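Glycerol-3-phosphate dehydrogenase [NAD(+)] 1 (Saccharomyces cerevisiae, PDB 4FGW) interconverts dihydroxyacetone phosphate and sn-glycerol 3-phosphate with NADH or NAD(+), supplying the glycerol that protects yeast cells from water loss under hyperosmotic stress. Local coordinates at residues S42-T47 with I184-A189; I49-A54 with I99-N104; V122-H127 with I148-G153. All blocks are in the same frame, centred on the assembly; numbering follows the deposited sequence.

Contact 1. Residues S42-T47 with I184-A189; sequences SGNWGT and IATEVA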
loop_
_atom_site.group_PDB
_atom_site.type_symbol
_atom_site.label_atom_id
_atom_site.label_comp_id
_atom_site.label_asym_id
_atom_site.label_seq_id
_atom_site.Cartn_x
_atom_site.Cartn_y
_atom_site.Cartn_z
ATOM N N SER A 42 21.869 -7.722 -21.176
ATOM C CA SER A 42 22.309 -6.561 -21.980
ATOM C C SER A 42 21.309 -5.447 -22.340
ATOM O O SER A 42 21.729 -4.396 -22.829
ATOM C CB SER A 42 23.145 -6.978 -23.189
ATOM O OG SER A 42 22.370 -7.551 -24.228
ATOM N N GLY A 43 20.023 -5.650 -22.074
ATOM C CA GLY A 43 19.005 -4.632 -22.323
ATOM C C GLY A 43 18.972 -3.565 -21.240
ATOM O O GLY A 43 19.983 -3.320 -20.574
ATOM N N ASN A 44 17.821 -2.929 -21.077
ATOM C CA ASN A 44 17.525 -1.964 -20.012
ATOM C C ASN A 44 17.957 -2.411 -18.632
ATOM O O ASN A 44 18.880 -1.917 -18.035
ATOM C CB ASN A 44 16.013 -1.817 -19.947
ATOM C CG ASN A 44 15.564 -0.439 -20.181
ATOM O OD1 ASN A 44 14.414 -0.192 -20.473
ATOM N ND2 ASN A 44 16.469 0.480 -20.072
ATOM N N TRP A 45 17.205 -3.368 -18.145
ATOM C CA TRP A 45 17.343 -3.977 -16.839
ATOM C C TRP A 45 18.616 -4.797 -16.706
ATOM O O TRP A 45 19.255 -4.759 -15.654
ATOM C CB TRP A 45 16.066 -4.777 -16.509
ATOM C CG TRP A 45 15.818 -5.113 -15.058
ATOM C CD1 TRP A 45 15.158 -6.211 -14.588
ATOM C CD2 TRP A 45 16.140 -4.317 -13.904
ATOM N NE1 TRP A 45 15.066 -6.160 -13.216
ATOM C CE2 TRP A 45 15.658 -5.009 -12.771
ATOM C CE3 TRP A 45 16.810 -3.097 -13.713
ATOM C CZ2 TRP A 45 15.822 -4.524 -11.471
ATOM C CZ3 TRP A 45 16.949 -2.601 -12.426
ATOM C CH2 TRP A 45 16.447 -3.305 -11.324
ATOM N N GLY A 46 18.990 -5.485 -17.783
ATOM C CA GLY A 46 20.194 -6.303 -17.870
ATOM C C GLY A 46 21.478 -5.536 -17.633
ATOM O O GLY A 46 22.308 -5.973 -16.830
ATOM N N THR A 47 21.647 -4.384 -18.327
ATOM C CA THR A 47 22.830 -3.515 -18.207
ATOM C C THR A 47 22.877 -2.868 -16.823
ATOM O O THR A 47 23.950 -2.775 -16.222
ATOM C CB THR A 47 22.866 -2.469 -19.334
ATOM O OG1 THR A 47 22.606 -3.109 -20.575
ATOM C CG2 THR A 47 24.188 -1.726 -19.412
ATOM N N ILE A 184 12.512 0.667 -11.639
ATOM C CA ILE A 184 12.614 0.871 -13.093
ATOM C C ILE A 184 14.124 0.945 -13.391
ATOM O O ILE A 184 14.849 1.647 -12.677
ATOM C CB ILE A 184 11.879 2.190 -13.522
ATOM C CG1 ILE A 184 10.376 2.122 -13.241
ATOM C CG2 ILE A 184 12.099 2.494 -14.986
ATOM C CD1 ILE A 184 9.648 3.516 -13.033
ATOM N N ALA A 185 14.589 0.235 -14.434
ATOM C CA ALA A 185 15.989 0.208 -14.863
ATOM C C ALA A 185 16.610 1.605 -14.965
ATOM O O ALA A 185 17.679 1.835 -14.409
ATOM C CB ALA A 185 16.108 -0.513 -16.192
ATOM N N THR A 186 15.902 2.536 -15.633
ATOM C CA THR A 186 16.275 3.940 -15.857
ATOM C C THR A 186 16.617 4.692 -14.563
ATOM O O THR A 186 17.604 5.421 -14.531
ATOM C CB THR A 186 15.196 4.599 -16.740
ATOM O OG1 THR A 186 15.368 4.102 -18.071
ATOM C CG2 THR A 186 15.260 6.125 -16.750
ATOM N N GLU A 187 15.819 4.496 -13.508
ATOM C CA GLU A 187 16.032 5.150 -12.217
ATOM C C GLU A 187 17.180 4.525 -11.430
ATOM O O GLU A 187 17.983 5.267 -10.860
ATOM C CB GLU A 187 14.737 5.197 -11.390
ATOM C CG GLU A 187 13.699 6.145 -11.966
ATOM C CD GLU A 187 12.719 6.662 -10.936
ATOM O OE1 GLU A 187 12.816 7.859 -10.573
ATOM O OE2 GLU A 187 11.876 5.863 -10.464
ATOM N N VAL A 188 17.265 3.170 -11.403
ATOM C CA VAL A 188 18.343 2.437 -10.716
ATOM C C VAL A 188 19.698 2.821 -11.345
ATOM O O VAL A 188 20.658 3.057 -10.609
ATOM C CB VAL A 188 18.138 0.886 -10.678
ATOM C CG1 VAL A 188 19.253 0.191 -9.894
ATOM C CG2 VAL A 188 16.777 0.507 -10.113
ATOM N N ALA A 189 19.753 2.915 -12.700
ATOM C CA ALA A 189 20.950 3.295 -13.470
ATOM C C ALA A 189 21.393 4.715 -13.130
ATOM O O ALA A 189 22.575 4.940 -12.906
ATOM C CB ALA A 189 20.684 3.167 -14.964
#
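Trp45 reaches from the glycine-rich turn of the Rossmann fold, the GxGxxG signature that includes Gly43 and Gly46, to the short helix 185-189. Its indole is carried across by a first torsion that sets CG anti to the backbone N (chi1 -161°), and the six-membered ring makes the contact. Trp45 CE3 lies 3.6 Å from Ala185 CA and equally close to the methyl of that alanine, while Trp45 CZ3, farther along the ring, is 3.9 Å from Val188 CG2. Both partners approach the indole at a slant. Val188 offers CG2, the branch beside its own backbone N, and Phe227 of strand 227-232 touches both Trp45 and Val188. The Ala185 methyl points at the first turn of helix 44-59, with Ala185 CB 3.6 Å from Asn44 C and 4.0 Å from Asn44 CB, so backbone and side chain of the asparagine both pack on it. No hydrogen bond spans the two segments. Residues 42-46 and Ala185 are, by similarity, NAD(+) ligands, so the packing joins two parts of the probable cofactor site. At the helix start Gly43 O accepts twice from Thr47, from its N at 3.0 Å and from its OG1 at 2.6 Å.

Contact 2. Residues I49-A54 with I99-N104; sequences IAKVVA and ITLPDN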
loop_
_atom_site.group_PDB
_atom_site.type_symbol
_atom_site.label_atom_id
_atom_site.label_comp_id
_atom_site.label_asym_id
_atom_site.label_seq_id
_atom_site.Cartn_x
_atom_site.Cartn_y
_atom_site.Cartn_z
ATOM N N ILE A 49 21.382 -3.994 -13.910
ATOM C CA ILE A 49 21.711 -4.989 -12.895
ATOM C C ILE A 49 23.183 -5.411 -12.929
ATOM O O ILE A 49 23.771 -5.652 -11.876
ATOM C CB ILE A 49 20.672 -6.147 -12.799
ATOM C CG1 ILE A 49 20.299 -6.446 -11.335
ATOM C CG2 ILE A 49 21.106 -7.412 -13.534
ATOM C CD1 ILE A 49 19.291 -5.485 -10.711
ATOM N N ALA A 50 23.785 -5.418 -14.137
ATOM C CA ALA A 50 25.191 -5.740 -14.375
ATOM C C ALA A 50 26.112 -4.643 -13.826
ATOM O O ALA A 50 27.220 -4.947 -13.386
ATOM C CB ALA A 50 25.426 -5.933 -15.857
ATOM N N LYS A 51 25.640 -3.372 -13.836
ATOM C CA LYS A 51 26.348 -2.203 -13.301
ATOM C C LYS A 51 26.369 -2.300 -11.765
ATOM O O LYS A 51 27.414 -2.066 -11.152
ATOM C CB LYS A 51 25.661 -0.903 -13.768
ATOM C CG LYS A 51 26.280 0.388 -13.232
ATOM C CD LYS A 51 25.437 1.599 -13.599
ATOM C CE LYS A 51 25.971 2.891 -13.033
ATOM N NZ LYS A 51 25.587 3.086 -11.612
ATOM N N VAL A 52 25.211 -2.666 -11.163
ATOM C CA VAL A 52 24.992 -2.870 -9.725
ATOM C C VAL A 52 25.943 -3.981 -9.212
ATOM O O VAL A 52 26.641 -3.790 -8.208
ATOM C CB VAL A 52 23.490 -3.192 -9.465
ATOM C CG1 VAL A 52 23.255 -3.814 -8.088
ATOM C CG2 VAL A 52 22.618 -1.952 -9.656
ATOM N N VAL A 53 25.982 -5.118 -9.937
ATOM C CA VAL A 53 26.809 -6.289 -9.645
ATOM C C VAL A 53 28.316 -5.977 -9.792
ATOM O O VAL A 53 29.084 -6.327 -8.893
ATOM C CB VAL A 53 26.318 -7.522 -10.452
ATOM C CG1 VAL A 53 27.372 -8.617 -10.531
ATOM C CG2 VAL A 53 25.019 -8.073 -9.865
ATOM N N ALA A 54 28.724 -5.268 -10.874
ATOM C CA ALA A 54 30.127 -4.878 -11.102
ATOM C C ALA A 54 30.667 -3.936 -10.021
ATOM O O ALA A 54 31.845 -4.030 -9.659
ATOM C CB ALA A 54 30.302 -4.261 -12.484
ATOM N N ILE A 99 24.685 6.444 -19.399
ATOM C CA ILE A 99 25.081 5.781 -18.155
ATOM C C ILE A 99 26.470 5.184 -18.253
ATOM O O ILE A 99 26.686 4.231 -19.003
ATOM C CB ILE A 99 24.003 4.777 -17.634
ATOM C CG1 ILE A 99 22.649 5.481 -17.314
ATOM C CG2 ILE A 99 24.511 3.924 -16.448
ATOM C CD1 ILE A 99 22.634 6.550 -16.142
ATOM N N THR A 100 27.406 5.743 -17.474
ATOM C CA THR A 100 28.798 5.294 -17.421
ATOM C C THR A 100 28.861 3.980 -16.641
ATOM O O THR A 100 28.388 3.906 -15.506
ATOM C CB THR A 100 29.714 6.398 -16.854
ATOM O OG1 THR A 100 29.438 7.630 -17.519
ATOM C CG2 THR A 100 31.194 6.064 -16.997
ATOM N N LEU A 101 29.413 2.940 -17.280
ATOM C CA LEU A 101 29.560 1.610 -16.687
ATOM C C LEU A 101 30.935 1.492 -16.000
ATOM O O LEU A 101 31.886 2.112 -16.485
ATOM C CB LEU A 101 29.313 0.508 -17.735
ATOM C CG LEU A 101 27.944 0.551 -18.447
ATOM C CD1 LEU A 101 27.946 -0.310 -19.692
ATOM C CD2 LEU A 101 26.805 0.158 -17.512
ATOM N N PRO A 102 31.038 0.778 -14.842
ATOM C CA PRO A 102 32.305 0.742 -14.075
ATOM C C PRO A 102 33.674 0.736 -14.777
ATOM O O PRO A 102 34.258 1.807 -14.984
ATOM C CB PRO A 102 32.101 -0.422 -13.101
ATOM C CG PRO A 102 30.641 -0.456 -12.873
ATOM C CD PRO A 102 29.968 0.044 -14.128
ATOM N N ASP A 103 34.208 -0.462 -15.078
ATOM C CA ASP A 103 35.511 -0.731 -15.712
ATOM C C ASP A 103 35.615 -2.244 -15.835
ATOM O O ASP A 103 36.072 -2.760 -16.858
ATOM C CB ASP A 103 36.676 -0.216 -14.833
ATOM C CG ASP A 103 37.592 0.790 -15.502
ATOM O OD1 ASP A 103 38.822 0.582 -15.470
ATOM O OD2 ASP A 103 37.083 1.808 -16.018
ATOM N N ASN A 104 35.068 -2.913 -14.826
ATOM C CA ASN A 104 35.077 -4.354 -14.705
ATOM C C ASN A 104 33.860 -5.040 -15.267
ATOM O O ASN A 104 33.697 -6.239 -15.140
ATOM C CB ASN A 104 35.218 -4.732 -13.244
ATOM C CG ASN A 104 34.459 -3.812 -12.329
ATOM O OD1 ASN A 104 34.303 -2.639 -12.602
ATOM N ND2 ASN A 104 33.990 -4.348 -11.233
#
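Lys51 runs out nearly straight from helix 44-59, with CG anti to the backbone N (chi1 178°) and the next two torsions also extended, and turns only at its last bond (chi4 -81°). This carries its methylene chain out over the loop 99-104, where each carbon in turn finds a different part of the loop. Lys51 CB faces Leu101 CD2 at 4.1 Å, Lys51 CG rests on Pro102 CD at 3.8 Å, and Lys51 CD touches Ile99 CG2. The lysine chain crosses the Ile99 side chain, and likewise the proline ring, at about a right angle. Farther out, Lys51 CE passes 3.6 Å from Thr100 O. The bend then takes NZ to salt bridges with Glu55, one turn on in the same helix, and with Glu191, so the aliphatic part of a buried lysine packs on the loop while its charge is met by two carboxylates.

One turn along the helix, the Ala54 methyl points at the loop, and Ala54 CB sits 3.8 Å from Pro102 CG. Beyond the proline, Asn104 has CG between its backbone N and carbonyl carbon (chi1 38°), and its amide turns back toward the helix. There Asn104 ND2 donates to Ala54 O at 2.7 Å. The bond is bent at the hydrogen, and the donor stands well off the carbonyl plane. The same ND2 also bonds Pro66 O, so the amide is gripped by both the helix and the segment leading into strand 67-71.

The loop thus lies along one flank of the helix before the chain enters strand 105-108, the outermost strand at this end of the sheet. This is packing within the Rossmann fold, between the helix that follows the glycine-rich turn and the connection into an edge strand.

Contact 3. Residues V122-H127 with I148-G153; sequences VFNIPH and ISCLKG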
loop_
_atom_site.group_PDB
_atom_site.type_symbol
_atom_site.label_atom_id
_atom_site.label_comp_id
_atom_site.label_asym_id
_atom_site.label_seq_id
_atom_site.Cartn_x
_atom_site.Cartn_y
_atom_site.Cartn_z
ATOM N N VAL A 122 23.003 -14.274 -13.389
ATOM C CA VAL A 122 21.902 -13.334 -13.173
ATOM C C VAL A 122 21.153 -13.263 -14.514
ATOM O O VAL A 122 21.700 -12.750 -15.492
ATOM C CB VAL A 122 22.382 -11.944 -12.668
ATOM C CG1 VAL A 122 21.199 -11.014 -12.414
ATOM C CG2 VAL A 122 23.235 -12.077 -11.411
ATOM N N PHE A 123 19.955 -13.868 -14.592
ATOM C CA PHE A 123 19.175 -13.859 -15.834
ATOM C C PHE A 123 18.368 -12.585 -15.889
ATOM O O PHE A 123 17.610 -12.288 -14.961
ATOM C CB PHE A 123 18.253 -15.078 -15.934
ATOM C CG PHE A 123 18.972 -16.387 -16.112
ATOM C CD1 PHE A 123 19.271 -17.189 -15.016
ATOM C CD2 PHE A 123 19.341 -16.831 -17.380
ATOM C CE1 PHE A 123 19.921 -18.414 -15.189
ATOM C CE2 PHE A 123 19.995 -18.052 -17.548
ATOM C CZ PHE A 123 20.274 -18.838 -16.453
ATOM N N ASN A 124 18.560 -11.810 -16.953
ATOM C CA ASN A 124 17.858 -10.547 -17.141
ATOM C C ASN A 124 17.572 -10.274 -18.625
ATOM O O ASN A 124 18.068 -9.310 -19.216
ATOM C CB ASN A 124 18.605 -9.399 -16.443
ATOM C CG ASN A 124 17.735 -8.231 -16.067
ATOM O OD1 ASN A 124 18.029 -7.507 -15.116
ATOM N ND2 ASN A 124 16.645 -8.017 -16.795
ATOM N N ILE A 125 16.672 -11.065 -19.200
ATOM C CA ILE A 125 16.255 -10.936 -20.597
ATOM C C ILE A 125 14.754 -10.991 -20.674
ATOM O O ILE A 125 14.146 -11.470 -19.756
ATOM C CB ILE A 125 16.775 -12.105 -21.491
ATOM C CG1 ILE A 125 16.066 -13.395 -21.145
ATOM C CG2 ILE A 125 18.242 -12.291 -21.376
ATOM C CD1 ILE A 125 16.883 -14.300 -20.365
ATOM N N PRO A 126 14.149 -10.539 -21.770
ATOM C CA PRO A 126 12.679 -10.601 -21.852
ATOM C C PRO A 126 12.198 -12.061 -21.881
ATOM O O PRO A 126 12.886 -12.947 -22.395
ATOM C CB PRO A 126 12.354 -9.877 -23.169
ATOM C CG PRO A 126 13.602 -9.170 -23.565
ATOM C CD PRO A 126 14.728 -9.966 -23.003
ATOM N N HIS A 127 11.021 -12.296 -21.297
ATOM C CA HIS A 127 10.335 -13.585 -21.129
ATOM C C HIS A 127 10.315 -14.481 -22.374
ATOM O O HIS A 127 10.490 -15.697 -22.258
ATOM C CB HIS A 127 8.914 -13.331 -20.593
ATOM C CG HIS A 127 8.891 -12.395 -19.420
ATOM N ND1 HIS A 127 9.411 -11.102 -19.507
ATOM C CD2 HIS A 127 8.409 -12.585 -18.170
ATOM C CE1 HIS A 127 9.260 -10.573 -18.302
ATOM N NE2 HIS A 127 8.649 -11.420 -17.468
ATOM N N ILE A 148 19.937 -16.334 -10.331
ATOM C CA ILE A 148 18.935 -15.348 -9.923
ATOM C C ILE A 148 18.231 -14.869 -11.195
ATOM O O ILE A 148 18.896 -14.492 -12.159
ATOM C CB ILE A 148 19.524 -14.179 -9.068
ATOM C CG1 ILE A 148 20.073 -14.666 -7.690
ATOM C CG2 ILE A 148 18.539 -12.993 -8.912
ATOM C CD1 ILE A 148 19.010 -15.181 -6.579
ATOM N N SER A 149 16.891 -14.915 -11.204
ATOM C CA SER A 149 16.075 -14.457 -12.326
ATOM C C SER A 149 15.491 -13.081 -11.996
ATOM O O SER A 149 14.848 -12.924 -10.961
ATOM C CB SER A 149 14.955 -15.454 -12.615
ATOM O OG SER A 149 14.032 -14.953 -13.569
ATOM N N CYS A 150 15.734 -12.095 -12.875
ATOM C CA CYS A 150 15.208 -10.729 -12.784
ATOM C C CYS A 150 13.950 -10.599 -13.675
ATOM O O CYS A 150 13.486 -9.494 -13.948
ATOM C CB CYS A 150 16.278 -9.723 -13.199
ATOM S SG CYS A 150 17.769 -9.759 -12.185
ATOM N N LEU A 151 13.433 -11.725 -14.166
ATOM C CA LEU A 151 12.258 -11.747 -15.031
ATOM C C LEU A 151 11.009 -11.610 -14.157
ATOM O O LEU A 151 10.718 -12.486 -13.336
ATOM C CB LEU A 151 12.238 -13.024 -15.901
ATOM C CG LEU A 151 13.243 -13.080 -17.077
ATOM C CD1 LEU A 151 14.700 -13.251 -16.593
ATOM C CD2 LEU A 151 12.912 -14.224 -18.030
ATOM N N LYS A 152 10.293 -10.521 -14.326
ATOM C CA LYS A 152 9.137 -10.247 -13.521
ATOM C C LYS A 152 7.942 -11.074 -13.883
ATOM O O LYS A 152 7.690 -11.339 -15.023
ATOM C CB LYS A 152 8.761 -8.792 -13.631
ATOM C CG LYS A 152 9.362 -7.951 -12.582
ATOM C CD LYS A 152 8.738 -6.605 -12.597
ATOM C CE LYS A 152 8.291 -6.166 -11.253
ATOM N NZ LYS A 152 9.089 -5.041 -10.815
ATOM N N GLY A 153 7.186 -11.440 -12.876
ATOM C CA GLY A 153 5.983 -12.231 -13.056
ATOM C C GLY A 153 6.229 -13.725 -13.048
ATOM O O GLY A 153 7.268 -14.200 -12.579
#
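A parallel strand pair at the heart of the Rossmann sheet, the two strands of the beta-alpha-beta unit 120-123, 130-137, 146-149, runs out here into a pair of loops. Phe123 bonds through both its backbone groups: Phe123 N donates to Ile148 O at 2.7 Å, and Phe123 O accepts from Cys150 N at 2.8 Å. On the face of the sheet that carries Val122 and Ile148, Val122 CG1 meets Cys150 SG, just past the strand end, at 3.7 Å, and Trp45 of helix 44-59 also touches Cys150. Leu151 packs between the two chains. Leu151 CG is 3.3 Å from Ile125 O, and Leu151 CD1 reaches Phe123 CB at 4.0 Å; Leu130 and Leu164 touch the same leucine from helices 130-137 and 164-172. At the far end His127 NE2 donates to Lys152 O at 2.6 Å, arriving in the carbonyl plane on a lone pair of that oxygen, which lies almost in the ring plane; Leu151 CB lies over one face, toward the rim. Lys152 is a substrate ligand by similarity; its NZ leads away from 122-127, to a salt bridge with Asp301 and a hydrogen bond with Gly181 O. Such loops at the carboxyl ends of parallel strands are where Rossmann-fold dehydrogenases place cofactor and substrate.

How the contacts relate
All three contacts lie in the N-terminal, NAD-binding part of the chain. Contacts 1 and 2 share helix 44-59, the first using its start and the second its middle, and their centres are 10 Å apart. Contact 3 belongs to the central sheet, with its centre 12 Å from that of contact 1 and 18 Å from that of contact 2. Along the chain, contact 2 closes before contact 3 opens, and both are nested inside the long loop that contact 1 closes. Helix 44-59 bridges the set: Ile49 packs on Val122, and Thr47 on Leu101. The start of this helix, just after the probable cofactor-binding turn, is thus seated between sheet, edge loop and helix 185-189.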